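Local coordinates for PUA domain-containing protein (Thermoplasma acidophilum DSM 1728, PDB 1Q7H) that is of unknown function but probably binds RNA through its PUA domain, at residues Glu17-Arg21 with Tyr22-Ile26. Numbering follows the deposited sequence.
Sequences EQMSR and YGIDI. Unlike the reference sequence in segment 17-21: Gln-18 (reference Ala), Ser-20 (reference Ala).
The carbonyl oxygen of Met-19 (selenomethionine in this crystal) accepts two backbone N-H groups, from Tyr-22 N at 3.0 Å and Ile-24 N at 3.1 Å, one donor lying above the plane of the carbonyl and the other below it. With the bond from Gly-23 N to Ser-20 O, 3.0 Å long, the longer of these two completes a Schellman motif that ends helix 9-20. Gly-23, at positive phi, is its C-prime residue and also closes the type I turn that starts at Ser-20. Beyond it the chain leaves the helix axis and heads for strand 32-35 of the N-terminal, DUF1947-type part of the protein.

Reversal of the chain brings apolar groups back against the last helical turn. CB of Ile-24 lies 4.1 Å from CB of Met-19, while CD1 of Ile-26 meets CG of Met-19 at 3.9 Å. Met-19, Ile-24 and Ile-26 all pack on Leu-62 of helix 60-65, so the capped end forms part of a buried apolar cluster.

Arg-21 and Tyr-22 each set CG anti to their own carbonyl carbon (chi1 -75° and -62°), which sends both side chains the same way and brings the guanidinium beside the phenol. The phenol ring meets Phe-108 edge to face, joining the helix end to the PUA part, and Arg-21 O accepts a hydrogen bond from Arg-70 NH1 in the loop that leads to strand 72-75. An alanine in place of Tyr-22 would probably leave a gap beside Phe-108 and take away the ring that the Arg-21 guanidinium lies against. The guanidinium and phenol planes are inclined by 36°, and Tyr-22 CZ sits over the rim of one guanidinium face, 3.9 Å from Arg-21 NH2.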
ATOM      1  N   GLU A  17      -2.084 -12.384  -8.940  1.00 20.70           N
ATOM      2  CA  GLU A  17      -3.515 -12.435  -8.703  1.00 20.79           C
ATOM      3  C   GLU A  17      -3.900 -11.691  -7.435  1.00 14.25           C
ATOM      4  O   GLU A  17      -4.929 -11.036  -7.394  1.00 21.26           O
ATOM      5  CB  GLU A  17      -3.990 -13.886  -8.630  1.00 24.37           C
ATOM      6  CG  GLU A  17      -3.673 -14.703  -9.865  1.00 39.86           C
ATOM      7  CD  GLU A  17      -4.103 -16.159  -9.726  1.00 51.52           C
ATOM      8  OE1 GLU A  17      -3.954 -16.723  -8.617  1.00 52.64           O
ATOM      9  OE2 GLU A  17      -4.577 -16.743 -10.727  1.00 50.66           O
ATOM     10  N   GLN A  18      -3.085 -11.793  -6.395  1.00 19.95           N
ATOM     11  CA  GLN A  18      -3.380 -11.077  -5.156  1.00 18.97           C
ATOM     12  C   GLN A  18      -3.363  -9.565  -5.396  1.00 21.39           C
ATOM     13  O   GLN A  18      -4.235  -8.843  -4.919  1.00 23.71           O
ATOM     14  CB  GLN A  18      -2.358 -11.426  -4.078  1.00 25.63           C
ATOM     15  CG  GLN A  18      -2.598 -12.783  -3.450  1.00 37.56           C
ATOM     16  CD  GLN A  18      -3.822 -12.797  -2.556  1.00 40.69           C
ATOM     17  OE1 GLN A  18      -4.344 -13.859  -2.227  1.00 51.31           O
ATOM     18  NE2 GLN A  18      -4.276 -11.618  -2.145  1.00 36.31           N
HETATM   19  N   MSE A  19      -2.361  -9.093  -6.129  1.00 18.37           N
HETATM   20  CA  MSE A  19      -2.240  -7.675  -6.424  1.00 17.92           C
HETATM   21  C   MSE A  19      -3.309  -7.197  -7.409  1.00 19.95           C
HETATM   22  O   MSE A  19      -3.740  -6.043  -7.351  1.00 22.83           O
HETATM   23  CB  MSE A  19      -0.844  -7.380  -6.967  1.00 15.41           C
HETATM   24  CG  MSE A  19       0.258  -7.551  -5.933  1.00 16.19           C
HETATM   25 SE   MSE A  19       0.026  -6.405  -4.363  1.00 27.40          SE
HETATM   26  CE  MSE A  19      -0.872  -7.662  -3.184  1.00 22.09           C
ATOM     27  N   SER A  20      -3.736  -8.079  -8.310  1.00 18.64           N
ATOM     28  CA  SER A  20      -4.767  -7.736  -9.291  1.00 21.88           C
ATOM     29  C   SER A  20      -6.092  -7.427  -8.585  1.00 23.03           C
ATOM     30  O   SER A  20      -6.976  -6.788  -9.146  1.00 25.62           O
ATOM     31  CB  SER A  20      -4.964  -8.884 -10.293  1.00 25.57           C
ATOM     32  OG  SER A  20      -5.848  -8.506 -11.348  1.00 35.28           O
ATOM     33  N   ARG A  21      -6.227  -7.880  -7.347  1.00 26.00           N
ATOM     34  CA  ARG A  21      -7.438  -7.613  -6.582  1.00 27.33           C
ATOM     35  C   ARG A  21      -7.620  -6.117  -6.391  1.00 28.73           C
ATOM     36  O   ARG A  21      -8.738  -5.634  -6.227  1.00 29.80           O
ATOM     37  CB  ARG A  21      -7.355  -8.265  -5.203  1.00 31.75           C
ATOM     38  CG  ARG A  21      -7.544  -9.776  -5.186  1.00 43.41           C
ATOM     39  CD  ARG A  21      -7.467 -10.265  -3.753  1.00 52.88           C
ATOM     40  NE  ARG A  21      -8.213  -9.372  -2.866  1.00 61.45           N
ATOM     41  CZ  ARG A  21      -8.027  -9.287  -1.554  1.00 64.30           C
ATOM     42  NH1 ARG A  21      -7.115 -10.047  -0.960  1.00 66.16           N
ATOM     43  NH2 ARG A  21      -8.746  -8.434  -0.835  1.00 65.67           N
ATOM     44  N   TYR A  22      -6.513  -5.385  -6.397  1.00 21.72           N
ATOM     45  CA  TYR A  22      -6.557  -3.943  -6.199  1.00 20.85           C
ATOM     46  C   TYR A  22      -6.277  -3.208  -7.492  1.00 15.84           C
ATOM     47  O   TYR A  22      -6.034  -2.002  -7.489  1.00 21.29           O
ATOM     48  CB  TYR A  22      -5.531  -3.540  -5.139  1.00 15.36           C
ATOM     49  CG  TYR A  22      -5.810  -4.168  -3.804  1.00 20.69           C
ATOM     50  CD1 TYR A  22      -6.923  -3.787  -3.061  1.00 20.46           C
ATOM     51  CD2 TYR A  22      -4.976  -5.161  -3.287  1.00 24.33           C
ATOM     52  CE1 TYR A  22      -7.208  -4.377  -1.833  1.00 28.90           C
ATOM     53  CE2 TYR A  22      -5.251  -5.759  -2.057  1.00 26.83           C
ATOM     54  CZ  TYR A  22      -6.370  -5.361  -1.335  1.00 31.92           C
ATOM     55  OH  TYR A  22      -6.655  -5.939  -0.114  1.00 40.78           O
ATOM     56  N   GLY A  23      -6.308  -3.946  -8.597  1.00 15.59           N
ATOM     57  CA  GLY A  23      -6.046  -3.348  -9.892  1.00 14.09           C
ATOM     58  C   GLY A  23      -4.571  -3.063 -10.132  1.00 16.83           C
ATOM     59  O   GLY A  23      -4.233  -2.330 -11.056  1.00 15.78           O
ATOM     60  N   ILE A  24      -3.696  -3.625  -9.297  1.00 15.45           N
ATOM     61  CA  ILE A  24      -2.251  -3.436  -9.456  1.00 15.53           C
ATOM     62  C   ILE A  24      -1.826  -4.560 -10.399  1.00 17.83           C
ATOM     63  O   ILE A  24      -1.837  -5.739 -10.034  1.00 20.44           O
ATOM     64  CB  ILE A  24      -1.520  -3.540  -8.078  1.00 12.91           C
ATOM     65  CG1 ILE A  24      -2.043  -2.442  -7.142  1.00 11.74           C
ATOM     66  CG2 ILE A  24      -0.004  -3.394  -8.262  1.00 15.26           C
ATOM     67  CD1 ILE A  24      -1.511  -2.471  -5.727  1.00 10.59           C
ATOM     68  N   ASP A  25      -1.462  -4.190 -11.618  1.00 17.35           N
ATOM     69  CA  ASP A  25      -1.105  -5.156 -12.651  1.00 18.50           C
ATOM     70  C   ASP A  25       0.374  -5.487 -12.824  1.00 18.31           C
ATOM     71  O   ASP A  25       1.122  -4.704 -13.409  1.00 20.27           O
ATOM     72  CB  ASP A  25      -1.666  -4.662 -13.994  1.00 17.64           C
ATOM     73  CG  ASP A  25      -1.467  -5.656 -15.123  1.00 22.20           C
ATOM     74  OD1 ASP A  25      -0.714  -6.643 -14.956  1.00 28.65           O
ATOM     75  OD2 ASP A  25      -2.062  -5.441 -16.194  1.00 31.53           O
ATOM     76  N   ILE A  26       0.790  -6.653 -12.331  1.00 21.86           N
ATOM     77  CA  ILE A  26       2.176  -7.100 -12.482  1.00 21.35           C
ATOM     78  C   ILE A  26       2.195  -8.476 -13.135  1.00 20.99           C
ATOM     79  O   ILE A  26       3.169  -9.211 -13.030  1.00 23.27           O
ATOM     80  CB  ILE A  26       2.925  -7.192 -11.135  1.00 23.24           C
ATOM     81  CG1 ILE A  26       2.092  -7.983 -10.126  1.00 19.93           C
ATOM     82  CG2 ILE A  26       3.249  -5.796 -10.613  1.00 16.03           C
ATOM     83  CD1 ILE A  26       2.818  -8.242  -8.819  1.00 21.20           C
TER